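Long-range contacts in tapirin (Caldicellulosiruptor hydrothermalis, PDB 6N2C), which probably helps its thermophilic bacterium adhere to plant biomass by binding cellulose through a zinc-containing beta-helix domain: residues A[339-344]-A[365-370]; A[280-285]-A[296-301]; A[347-352]-A[372-377]; A[333-338]-A[444-449]. One frame throughout, in Å; residues are numbered along the deposited sequence.

Contact 1 of 4, residues A[339-344]-A[365-370]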
loop_
_atom_site.group_PDB
_atom_site.type_symbol
_atom_site.label_atom_id
_atom_site.label_comp_id
_atom_site.label_asym_id
_atom_site.label_seq_id
_atom_site.Cartn_x
_atom_site.Cartn_y
_atom_site.Cartn_z
ATOM N N ILE A 339 6.317 18.974 2.568
ATOM C CA ILE A 339 5.376 18.940 1.508
ATOM C C ILE A 339 5.883 19.894 0.422
ATOM O O ILE A 339 6.248 21.041 0.746
ATOM C CB ILE A 339 4.072 19.453 1.977
ATOM C CG1 ILE A 339 3.465 18.595 3.094
ATOM C CG2 ILE A 339 3.072 19.438 0.833
ATOM C CD1 ILE A 339 2.037 18.997 3.527
ATOM N N GLU A 340 5.932 19.426 -0.840
ATOM C CA GLU A 340 6.418 20.297 -1.918
ATOM C C GLU A 340 5.413 20.168 -3.068
ATOM O O GLU A 340 5.151 19.045 -3.555
ATOM C CB GLU A 340 7.845 19.912 -2.294
ATOM C CG GLU A 340 8.370 20.698 -3.490
ATOM C CD GLU A 340 9.778 20.242 -3.876
ATOM O OE1 GLU A 340 10.427 19.444 -3.143
ATOM O OE2 GLU A 340 10.267 20.740 -4.874
ATOM N N ILE A 341 4.800 21.293 -3.482
ATOM C CA ILE A 341 3.849 21.299 -4.558
ATOM C C ILE A 341 4.479 22.181 -5.644
ATOM O O ILE A 341 4.822 23.327 -5.360
ATOM C CB ILE A 341 2.517 21.902 -4.092
ATOM C CG1 ILE A 341 2.037 21.178 -2.802
ATOM C CG2 ILE A 341 1.462 21.901 -5.149
ATOM C CD1 ILE A 341 0.769 21.689 -2.237
ATOM N N ARG A 342 4.699 21.602 -6.821
ATOM C CA ARG A 342 5.262 22.376 -7.914
ATOM C C ARG A 342 4.644 21.936 -9.214
ATOM O O ARG A 342 3.695 21.146 -9.258
ATOM C CB ARG A 342 6.761 22.238 -7.897
ATOM C CG ARG A 342 7.309 20.923 -8.268
ATOM C CD ARG A 342 8.822 21.036 -8.548
ATOM N NE ARG A 342 9.569 21.588 -7.435
ATOM C CZ ARG A 342 10.303 22.732 -7.425
ATOM N NH1 ARG A 342 10.877 23.086 -6.287
ATOM N NH2 ARG A 342 10.490 23.549 -8.487
ATOM N N ASN A 343 5.057 22.595 -10.302
ATOM C CA ASN A 343 4.422 22.319 -11.634
ATOM C C ASN A 343 2.919 22.368 -11.524
ATOM O O ASN A 343 2.368 23.331 -11.065
ATOM C CB ASN A 343 4.996 20.994 -12.179
ATOM C CG ASN A 343 6.513 21.039 -12.305
ATOM O OD1 ASN A 343 7.076 22.115 -12.434
ATOM N ND2 ASN A 343 7.173 19.901 -12.241
ATOM N N ASP A 344 2.204 21.329 -11.990
ATOM C CA ASP A 344 0.776 21.255 -11.984
ATOM C C ASP A 344 0.159 20.580 -10.688
ATOM O O ASP A 344 -1.046 20.184 -10.643
ATOM C CB ASP A 344 0.312 20.425 -13.192
ATOM C CG ASP A 344 0.478 21.209 -14.545
ATOM O OD1 ASP A 344 0.372 22.444 -14.498
ATOM O OD2 ASP A 344 0.728 20.547 -15.603
ATOM N N SER A 365 3.179 29.236 -10.656
ATOM C CA SER A 365 1.878 29.753 -10.896
ATOM C C SER A 365 0.750 28.721 -11.117
ATOM O O SER A 365 -0.423 29.057 -10.973
ATOM C CB SER A 365 1.946 30.785 -12.089
ATOM O OG SER A 365 2.129 30.100 -13.322
ATOM N N SER A 366 1.082 27.462 -11.429
ATOM C CA SER A 366 0.055 26.381 -11.495
ATOM C C SER A 366 -0.040 25.515 -10.190
ATOM O O SER A 366 -0.942 24.717 -10.054
ATOM C CB SER A 366 0.390 25.414 -12.641
ATOM O OG SER A 366 0.322 26.107 -13.856
ATOM N N ALA A 367 0.841 25.734 -9.235
ATOM C CA ALA A 367 0.820 24.933 -7.938
ATOM C C ALA A 367 -0.362 25.433 -7.130
ATOM O O ALA A 367 -0.550 26.661 -6.966
ATOM C CB ALA A 367 2.090 25.087 -7.170
ATOM N N THR A 368 -1.178 24.501 -6.655
ATOM C CA THR A 368 -2.490 24.832 -6.134
ATOM C C THR A 368 -2.772 24.124 -4.833
ATOM O O THR A 368 -2.579 22.891 -4.734
ATOM C CB THR A 368 -3.574 24.414 -7.114
ATOM O OG1 THR A 368 -3.402 25.072 -8.406
ATOM C CG2 THR A 368 -4.916 24.776 -6.617
ATOM N N ILE A 369 -3.233 24.887 -3.853
ATOM C CA ILE A 369 -3.965 24.337 -2.730
ATOM C C ILE A 369 -5.371 24.908 -2.759
ATOM O O ILE A 369 -5.583 26.090 -2.550
ATOM C CB ILE A 369 -3.239 24.614 -1.390
ATOM C CG1 ILE A 369 -1.780 24.075 -1.400
ATOM C CG2 ILE A 369 -4.018 24.059 -0.237
ATOM C CD1 ILE A 369 -0.952 24.376 -0.130
ATOM N N ASP A 370 -6.343 24.040 -2.936
ATOM C CA ASP A 370 -7.746 24.420 -2.943
ATOM C C ASP A 370 -8.427 23.792 -1.779
ATOM O O ASP A 370 -8.903 22.637 -1.854
ATOM C CB ASP A 370 -8.357 23.928 -4.230
ATOM C CG ASP A 370 -9.857 24.276 -4.346
ATOM O OD1 ASP A 370 -10.441 24.999 -3.533
ATOM O OD2 ASP A 370 -10.423 23.795 -5.286
HETATM O O HOH W 1 3.668 25.779 -10.786
#
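Of the flat groups here, the D344 carboxylate is the one that reaches across: its OD1 lies 3.5 Å from CB of S366. R342, whose CA packs against the A367 methyl, sends its guanidinium back along its own strand. At the edge of that group, and in its plane, sits the carboxylate of E340; NE and NH1 of R342 both grip OE2 of E340 side-on, each at 2.8 Å, meeting it on the anti side from opposite faces of the carboxylate plane. W322 meets the cation in a cation-pi contact, and K318 pairs with OE1 of E340.

Inward from these charges the contact is apolar. I341 splits its branches between two partners. Its CG2, set opposite the backbone N by a chi1 of -53°, lies 3.8 Å from CB of A367, while CD1 of I341, at the end of the other branch, comes within 3.6 Å of CG1 of I369. The two isoleucine side chains cross at about a right angle. Strands 338-341 and 368-371 belong to different faces of the parallel beta-helix, and I362, from the strand stacked beside 338-341, touches both A367 and I369.

At the corner, water 1 lies 2.8 Å from O of N343, in a position to donate to it, and accepts from N of S366 (3.2 Å). N343 O also approaches A367 N at 3.4 Å, but the angle is too poor for a bond.

With the arginine's charge directed to E340 and W322 rather than across the contact, cohesion probably rests largely on burial of I341 and A367, with S366 and the N343-D344 turn adding to it.

Contact 2 of 4, residues A[280-285]-A[296-301]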
loop_
_atom_site.group_PDB
_atom_site.type_symbol
_atom_site.label_atom_id
_atom_site.label_comp_id
_atom_site.label_asym_id
_atom_site.label_seq_id
_atom_site.Cartn_x
_atom_site.Cartn_y
_atom_site.Cartn_z
ATOM N N ILE A 280 6.005 5.439 -2.185
ATOM C CA ILE A 280 4.843 5.146 -2.941
ATOM C C ILE A 280 4.847 6.084 -4.099
ATOM O O ILE A 280 4.812 7.302 -3.878
ATOM C CB ILE A 280 3.519 5.301 -2.118
ATOM C CG1 ILE A 280 3.551 4.317 -0.922
ATOM C CG2 ILE A 280 2.305 5.073 -3.047
ATOM C CD1 ILE A 280 2.284 4.473 -0.056
ATOM N N SER A 281 5.001 5.559 -5.289
ATOM C CA SER A 281 5.229 6.399 -6.492
ATOM C C SER A 281 4.249 6.159 -7.607
ATOM O O SER A 281 4.215 5.023 -8.139
ATOM C CB SER A 281 6.685 6.186 -6.953
ATOM O OG SER A 281 6.888 6.889 -8.206
ATOM N N LEU A 282 3.463 7.210 -7.994
ATOM C CA LEU A 282 2.456 7.072 -9.032
ATOM C C LEU A 282 3.067 7.296 -10.462
ATOM O O LEU A 282 4.151 7.921 -10.575
ATOM C CB LEU A 282 1.209 7.944 -8.814
ATOM C CG LEU A 282 0.287 7.354 -7.715
ATOM C CD1 LEU A 282 0.903 7.444 -6.304
ATOM C CD2 LEU A 282 -0.969 8.163 -7.756
ATOM N N SER A 283 2.465 6.712 -11.454
ATOM C CA SER A 283 2.940 6.743 -12.856
ATOM C C SER A 283 2.177 7.648 -13.803
ATOM O O SER A 283 2.714 8.009 -14.868
ATOM C CB SER A 283 3.063 5.333 -13.498
ATOM O OG SER A 283 1.811 4.712 -13.736
ATOM N N GLY A 284 0.928 7.956 -13.478
ATOM C CA GLY A 284 -0.046 8.618 -14.320
ATOM C C GLY A 284 -1.326 7.840 -14.513
ATOM O O GLY A 284 -1.285 6.589 -14.584
ATOM N N LYS A 285 -2.467 8.518 -14.437
ATOM C CA LYS A 285 -3.764 7.884 -14.514
ATOM C C LYS A 285 -3.845 6.724 -13.440
ATOM O O LYS A 285 -4.530 5.747 -13.637
ATOM C CB LYS A 285 -4.064 7.313 -15.882
ATOM C CG LYS A 285 -4.193 8.392 -16.944
ATOM C CD LYS A 285 -5.656 8.739 -17.030
ATOM C CE LYS A 285 -6.183 8.154 -18.305
ATOM N NZ LYS A 285 -6.094 9.148 -19.404
ATOM N N ASP A 296 7.304 6.573 3.774
ATOM C CA ASP A 296 8.394 7.530 3.860
ATOM C C ASP A 296 8.109 8.727 2.934
ATOM O O ASP A 296 8.160 9.888 3.361
ATOM C CB ASP A 296 9.706 6.926 3.504
ATOM C CG ASP A 296 10.840 7.918 3.442
ATOM O OD1 ASP A 296 11.222 8.523 4.451
ATOM O OD2 ASP A 296 11.346 8.113 2.321
ATOM N N THR A 297 7.894 8.424 1.687
ATOM C CA THR A 297 7.739 9.418 0.665
ATOM C C THR A 297 6.517 9.034 -0.141
ATOM O O THR A 297 6.353 7.896 -0.566
ATOM C CB THR A 297 8.942 9.472 -0.253
ATOM O OG1 THR A 297 10.094 9.958 0.436
ATOM C CG2 THR A 297 8.701 10.371 -1.482
ATOM N N LEU A 298 5.620 9.980 -0.377
ATOM C CA LEU A 298 4.516 9.823 -1.333
ATOM C C LEU A 298 4.719 10.758 -2.564
ATOM O O LEU A 298 4.747 11.958 -2.368
ATOM C CB LEU A 298 3.166 10.121 -0.682
ATOM C CG LEU A 298 1.906 10.083 -1.581
ATOM C CD1 LEU A 298 1.808 8.796 -2.354
ATOM C CD2 LEU A 298 0.656 10.310 -0.734
ATOM N N ASP A 299 4.960 10.145 -3.723
ATOM C CA ASP A 299 5.284 10.858 -5.007
ATOM C C ASP A 299 4.087 10.856 -5.926
ATOM O O ASP A 299 3.646 9.797 -6.400
ATOM C CB ASP A 299 6.529 10.227 -5.672
ATOM C CG ASP A 299 7.840 10.737 -5.104
ATOM O OD1 ASP A 299 7.906 11.819 -4.532
ATOM O OD2 ASP A 299 8.867 10.052 -5.294
ATOM N N ILE A 300 3.495 12.024 -6.117
ATOM C CA ILE A 300 2.487 12.225 -7.095
ATOM C C ILE A 300 3.070 13.187 -8.150
ATOM O O ILE A 300 2.746 14.387 -8.151
ATOM C CB ILE A 300 1.175 12.751 -6.529
ATOM C CG1 ILE A 300 0.731 11.914 -5.332
ATOM C CG2 ILE A 300 0.063 12.769 -7.570
ATOM C CD1 ILE A 300 -0.411 12.550 -4.624
ATOM N N ARG A 301 3.966 12.652 -8.947
ATOM C CA ARG A 301 4.777 13.530 -9.825
ATOM C C ARG A 301 4.701 13.157 -11.306
ATOM O O ARG A 301 4.691 14.044 -12.142
ATOM C CB ARG A 301 6.227 13.417 -9.468
ATOM C CG ARG A 301 6.510 13.882 -8.070
ATOM C CD ARG A 301 8.004 14.145 -7.833
ATOM N NE ARG A 301 8.770 12.960 -7.753
ATOM C CZ ARG A 301 10.077 12.906 -7.516
ATOM N NH1 ARG A 301 10.794 14.006 -7.326
ATOM N NH2 ARG A 301 10.681 11.746 -7.461
HETATM O O HOH W 2 9.221 8.342 -7.329
HETATM O O HOH W 3 5.248 10.151 -9.298
#
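I280 is bonded through both its backbone polar atoms to the strand beside it. N of I280 donates to O of T297 at 3.0 Å, with an N-H...O angle of 168°, and O of I280 accepts from N of D299 at 2.9 Å. L282 N then continues the run to O of D299 at 3.0 Å, while CD1 of the same leucine rests 3.6 Å from that carbonyl oxygen. On the I280 side of the sheet, CG2 of I280 meets CD1 of L298 at 3.8 Å; the leucine's CG lies opposite its backbone N (chi1 176°), and CD1 extends back toward its neighbour.

I280 pairs with L298 and S281 with D299 in parallel register, as expected of equivalent strands on consecutive coils of a beta-helix. The next coil supplies L319 and M326, both of which touch L298.

On the S281 and D299 side the chemistry is polar. Water 2 joins OG of S281 to OD2 of D299, donating to the latter at 2.7 Å. Farther out, R301 NH2 forms a salt bridge to OD2 of D299 at 3.3 Å, and N320 bonds OD1, so both carboxylate oxygens are held. W322 in turn receives R301 in a cation-pi contact.

Contact 3 of 4, residues A[347-352]-A[372-377]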
loop_
_atom_site.group_PDB
_atom_site.type_symbol
_atom_site.label_atom_id
_atom_site.label_comp_id
_atom_site.label_asym_id
_atom_site.label_seq_id
_atom_site.Cartn_x
_atom_site.Cartn_y
_atom_site.Cartn_z
ATOM N N LEU A 347 -3.448 20.102 -4.528
ATOM C CA LEU A 347 -3.971 19.555 -3.223
ATOM C C LEU A 347 -5.317 20.207 -3.005
ATOM O O LEU A 347 -5.407 21.453 -2.836
ATOM C CB LEU A 347 -3.081 19.921 -2.042
ATOM C CG LEU A 347 -3.507 19.474 -0.619
ATOM C CD1 LEU A 347 -3.724 17.967 -0.602
ATOM C CD2 LEU A 347 -2.560 19.970 0.420
ATOM N N SER A 348 -6.346 19.385 -2.971
ATOM C CA SER A 348 -7.708 19.772 -2.708
ATOM C C SER A 348 -8.205 19.150 -1.420
ATOM O O SER A 348 -7.954 17.960 -1.173
ATOM C CB SER A 348 -8.547 19.274 -3.874
ATOM O OG SER A 348 -9.885 19.633 -3.777
ATOM N N ALA A 349 -8.934 19.903 -0.600
ATOM C CA ALA A 349 -9.327 19.451 0.721
ATOM C C ALA A 349 -10.689 19.918 1.112
ATOM O O ALA A 349 -11.071 21.079 0.862
ATOM C CB ALA A 349 -8.311 19.858 1.769
ATOM N N ASP A 350 -11.424 19.034 1.753
ATOM C CA ASP A 350 -12.806 19.309 2.141
ATOM C C ASP A 350 -12.885 19.837 3.539
ATOM O O ASP A 350 -11.872 20.116 4.205
ATOM C CB ASP A 350 -13.652 18.018 1.964
ATOM C CG ASP A 350 -13.703 17.502 0.535
ATOM O OD1 ASP A 350 -13.545 18.256 -0.456
ATOM O OD2 ASP A 350 -13.902 16.277 0.396
ATOM N N VAL A 351 -14.113 20.061 3.995
ATOM C CA VAL A 351 -14.370 20.572 5.361
ATOM C C VAL A 351 -13.631 19.864 6.506
ATOM O O VAL A 351 -13.533 18.652 6.533
ATOM C CB VAL A 351 -15.904 20.573 5.660
ATOM C CG1 VAL A 351 -16.488 19.150 5.587
ATOM C CG2 VAL A 351 -16.230 21.203 7.001
ATOM N N GLY A 352 -13.143 20.632 7.469
ATOM C CA GLY A 352 -12.541 20.095 8.649
ATOM C C GLY A 352 -11.117 19.523 8.598
ATOM O O GLY A 352 -10.594 18.991 9.592
ATOM N N PRO A 372 -10.505 25.633 1.108
ATOM C CA PRO A 372 -10.929 26.900 1.727
ATOM C C PRO A 372 -11.257 26.803 3.204
ATOM O O PRO A 372 -11.236 27.816 3.866
ATOM C CB PRO A 372 -12.172 27.276 0.892
ATOM C CG PRO A 372 -12.722 25.922 0.501
ATOM C CD PRO A 372 -11.465 25.195 0.083
ATOM N N ASP A 373 -11.574 25.603 3.743
ATOM C CA ASP A 373 -11.800 25.410 5.170
ATOM C C ASP A 373 -10.599 24.883 5.957
ATOM O O ASP A 373 -10.691 24.606 7.190
ATOM C CB ASP A 373 -13.019 24.468 5.454
ATOM C CG ASP A 373 -13.461 24.515 6.892
ATOM O OD1 ASP A 373 -13.529 25.665 7.462
ATOM O OD2 ASP A 373 -13.689 23.465 7.553
ATOM N N THR A 374 -9.447 24.800 5.311
ATOM C CA THR A 374 -8.343 24.050 5.928
ATOM C C THR A 374 -7.431 24.962 6.669
ATOM O O THR A 374 -7.102 26.082 6.151
ATOM C CB THR A 374 -7.573 23.274 4.831
ATOM O OG1 THR A 374 -8.447 22.407 4.149
ATOM C CG2 THR A 374 -6.332 22.464 5.355
ATOM N N VAL A 375 -6.927 24.453 7.821
ATOM C CA VAL A 375 -5.863 25.059 8.517
ATOM C C VAL A 375 -4.554 24.332 8.193
ATOM O O VAL A 375 -4.511 23.101 8.291
ATOM C CB VAL A 375 -6.129 25.040 10.028
ATOM C CG1 VAL A 375 -5.032 25.756 10.767
ATOM C CG2 VAL A 375 -7.489 25.649 10.327
ATOM N N LEU A 376 -3.508 25.068 7.855
ATOM C CA LEU A 376 -2.193 24.529 7.582
ATOM C C LEU A 376 -1.198 25.027 8.630
ATOM O O LEU A 376 -1.106 26.254 8.892
ATOM C CB LEU A 376 -1.735 24.880 6.176
ATOM C CG LEU A 376 -2.725 24.329 5.126
ATOM C CD1 LEU A 376 -3.693 25.402 4.702
ATOM C CD2 LEU A 376 -2.043 23.742 3.922
ATOM N N TYR A 377 -0.458 24.097 9.231
ATOM C CA TYR A 377 0.575 24.390 10.185
ATOM C C TYR A 377 1.936 23.984 9.572
ATOM O O TYR A 377 2.078 22.851 9.120
ATOM C CB TYR A 377 0.380 23.563 11.501
ATOM C CG TYR A 377 -0.852 23.804 12.243
ATOM C CD1 TYR A 377 -2.025 23.188 11.941
ATOM C CD2 TYR A 377 -0.842 24.716 13.291
ATOM C CE1 TYR A 377 -3.190 23.435 12.616
ATOM C CE2 TYR A 377 -1.980 24.969 13.998
ATOM C CZ TYR A 377 -3.140 24.337 13.693
ATOM O OH TYR A 377 -4.285 24.632 14.395
HETATM O O HOH W 4 -11.121 22.988 2.963
#
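D373 and V351 lie side by side and point the same way, where two consecutive coils of the beta-helix turn a corner. The chain bends at P372 and D373, passing from strand 368-371 to strand 374-378 on another face, and the turn after strand 346-349 lies against this bend. A chi1 of -167° puts the carboxylate of D373 opposite its own backbone N and over the neighbouring turn. There OD2 of D373 accepts from N of G352 at 2.9 Å through its anti lone pair, with an N-H...O angle of 163°. K392 pairs with OD1, so the two oxygens serve different coils. G352 has a positive phi (77°), which favours glycine. In the conformer modelled here, V351 brings CG2 to 3.4 Å from OD2 of D373, a contact that its second conformer makes doubtful.

Deeper in, the A349 methyl faces T374, with CB of A349 3.5 Å from OG1 of T374. Water 4 bridges the two segments: it donates to O of A349 (2.8 Å) and accepts from N of D373 (2.8 Å). The same water bonds OG1 of T374 at 3.0 Å, and that hydroxyl is also hydrogen-bonded to OG1 of T353.

Contact 4 of 4, residues A[333-338]-A[444-449]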
loop_
_atom_site.group_PDB
_atom_site.type_symbol
_atom_site.label_atom_id
_atom_site.label_comp_id
_atom_site.label_asym_id
_atom_site.label_seq_id
_atom_site.Cartn_x
_atom_site.Cartn_y
_atom_site.Cartn_z
ATOM N N LYS A 333 -6.544 14.356 7.641
ATOM C CA LYS A 333 -5.374 15.053 8.086
ATOM C C LYS A 333 -4.180 14.674 7.243
ATOM O O LYS A 333 -4.130 13.545 6.715
ATOM C CB LYS A 333 -5.171 14.729 9.572
ATOM C CG LYS A 333 -6.425 15.135 10.441
ATOM C CD LYS A 333 -6.547 14.377 11.751
ATOM C CE LYS A 333 -7.866 14.649 12.482
ATOM N NZ LYS A 333 -9.070 13.944 11.950
ATOM N N LEU A 334 -3.237 15.598 7.087
ATOM C CA LEU A 334 -1.902 15.251 6.639
ATOM C C LEU A 334 -0.957 15.463 7.773
ATOM O O LEU A 334 -0.965 16.552 8.418
ATOM C CB LEU A 334 -1.457 16.135 5.469
ATOM C CG LEU A 334 -2.211 15.941 4.147
ATOM C CD1 LEU A 334 -1.619 16.808 3.053
ATOM C CD2 LEU A 334 -2.107 14.507 3.725
ATOM N N PHE A 335 -0.035 14.524 7.991
ATOM C CA PHE A 335 1.001 14.618 8.999
ATOM C C PHE A 335 2.374 14.522 8.308
ATOM O O PHE A 335 2.846 13.391 8.018
ATOM C CB PHE A 335 0.890 13.494 10.101
ATOM C CG PHE A 335 -0.434 13.491 10.853
ATOM C CD1 PHE A 335 -0.657 14.435 11.801
ATOM C CD2 PHE A 335 -1.431 12.609 10.560
ATOM C CE1 PHE A 335 -1.845 14.477 12.520
ATOM C CE2 PHE A 335 -2.622 12.651 11.235
ATOM C CZ PHE A 335 -2.832 13.587 12.246
ATOM N N GLY A 336 3.020 15.655 8.059
ATOM C CA GLY A 336 4.348 15.686 7.580
ATOM C C GLY A 336 5.356 15.876 8.646
ATOM O O GLY A 336 4.942 16.128 9.833
ATOM N N GLY A 337 6.655 15.886 8.321
ATOM C CA GLY A 337 7.201 15.718 6.996
ATOM C C GLY A 337 7.192 17.022 6.233
ATOM O O GLY A 337 6.506 18.001 6.616
ATOM N N ASP A 338 7.850 16.987 5.075
ATOM C CA ASP A 338 7.846 18.132 4.192
ATOM C C ASP A 338 6.907 17.880 3.042
ATOM O O ASP A 338 6.743 16.734 2.551
ATOM C CB ASP A 338 9.296 18.370 3.649
ATOM C CG ASP A 338 10.298 18.719 4.724
ATOM O OD1 ASP A 338 9.946 19.249 5.803
ATOM O OD2 ASP A 338 11.479 18.536 4.425
ATOM N N ILE A 444 3.053 18.587 16.449
ATOM C CA ILE A 444 2.192 17.830 15.556
ATOM C C ILE A 444 1.763 16.527 16.244
ATOM O O ILE A 444 2.646 15.809 16.679
ATOM C CB ILE A 444 2.987 17.484 14.304
ATOM C CG1 ILE A 444 3.274 18.749 13.542
ATOM C CG2 ILE A 444 2.149 16.517 13.423
ATOM C CD1 ILE A 444 4.340 18.613 12.471
ATOM N N PRO A 445 0.471 16.212 16.269
ATOM C CA PRO A 445 -0.035 15.037 17.010
ATOM C C PRO A 445 -0.018 13.751 16.129
ATOM O O PRO A 445 -1.048 13.268 15.690
ATOM C CB PRO A 445 -1.429 15.424 17.315
ATOM C CG PRO A 445 -1.847 16.283 16.146
ATOM C CD PRO A 445 -0.636 17.067 15.813
ATOM N N TYR A 446 1.177 13.279 15.951
ATOM C CA TYR A 446 1.394 12.191 15.023
ATOM C C TYR A 446 0.672 10.960 15.508
ATOM O O TYR A 446 0.766 10.629 16.700
ATOM C CB TYR A 446 2.845 11.880 14.919
ATOM C CG TYR A 446 3.696 12.911 14.186
ATOM C CD1 TYR A 446 3.590 13.066 12.792
ATOM C CD2 TYR A 446 4.539 13.705 14.844
ATOM C CE1 TYR A 446 4.372 13.955 12.137
ATOM C CE2 TYR A 446 5.336 14.629 14.178
ATOM C CZ TYR A 446 5.200 14.766 12.812
ATOM O OH TYR A 446 5.994 15.641 12.141
ATOM N N PRO A 447 0.005 10.262 14.604
ATOM C CA PRO A 447 -0.498 8.893 14.940
ATOM C C PRO A 447 0.566 7.939 15.464
ATOM O O PRO A 447 1.719 7.984 15.069
ATOM C CB PRO A 447 -1.051 8.411 13.612
ATOM C CG PRO A 447 -1.486 9.671 12.916
ATOM C CD PRO A 447 -0.373 10.632 13.236
ATOM N N THR A 448 0.192 7.115 16.446
ATOM C CA THR A 448 1.073 6.045 16.850
ATOM C C THR A 448 1.131 4.967 15.732
ATOM O O THR A 448 0.175 4.763 14.963
ATOM C CB THR A 448 0.674 5.390 18.199
ATOM O OG1 THR A 448 1.757 4.568 18.604
ATOM C CG2 THR A 448 -0.618 4.551 18.108
ATOM N N ILE A 449 2.260 4.306 15.685
ATOM C CA ILE A 449 2.446 3.146 14.765
ATOM C C ILE A 449 1.526 1.996 15.240
ATOM O O ILE A 449 1.557 1.615 16.452
ATOM C CB ILE A 449 3.848 2.634 14.764
ATOM C CG1 ILE A 449 4.843 3.699 14.334
ATOM C CG2 ILE A 449 3.949 1.394 13.900
ATOM C CD1 ILE A 449 4.422 4.474 13.112
#
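A proline-rich loop, 444-449, lies along one face of the beta-helix and covers the side chain of F335. P447 lies over one face of the F335 ring: its CD sits 3.6 Å from the ring centroid, 16° off the normal, in a CH-pi contact. I444 CG2 approaches at the ring edge, near its plane, 3.9 Å from CD1 of F335. P445 comes in obliquely, with its O 3.5 Å from CE1 of F335.

The loop follows strand 434-436 and runs back along the outside of the solenoid, with P447 also touching F313 and Y315, and I444 and P445 touching Y356, all on strands flanking 333-335. P445 is the centre of an inverse gamma turn, closed by a weak bond from Y446 N to I444 O at 3.0 Å. Within the loop, CG2 of I444 is seated over the centre of the Y446 ring.

In Y446 a chi1 of -71° sets the ring opposite its own carbonyl carbon, beside the backbone N, from where CD1 of Y446 packs on CB of F335 at 3.8 Å; the ring also stacks on Y315. OH of Y446 donates to O of G336 at 2.6 Å, with the donor tilted 21° from the carbonyl plane. The acceptor carbonyl belongs to the cis peptide joining G336 to G337.

How the contacts relate
Contact 2 is the most buried of the four, while contacts 1, 3 and 4 are partly exposed. It alone is true strand pairing, with three direct backbone bonds; contacts 1 and 3 join neighbouring coils diagonally at corners, each with a bridging water, and contact 3 adds a carboxylate-to-backbone bond. Contact 4 is aromatic and proline packing, made by a loop from far along the chain. Contacts 1 and 3 are joined through adjacent strands: 368-371 of contact 1 pairs with 346-349 of contact 3, with probable bonds from D370 N to L347 O and from L347 N to T368 O. Both are nested within the loop that contact 4 closes, and L334 packs on I339 and L347. Contact 2, earlier in the chain, touches none of them.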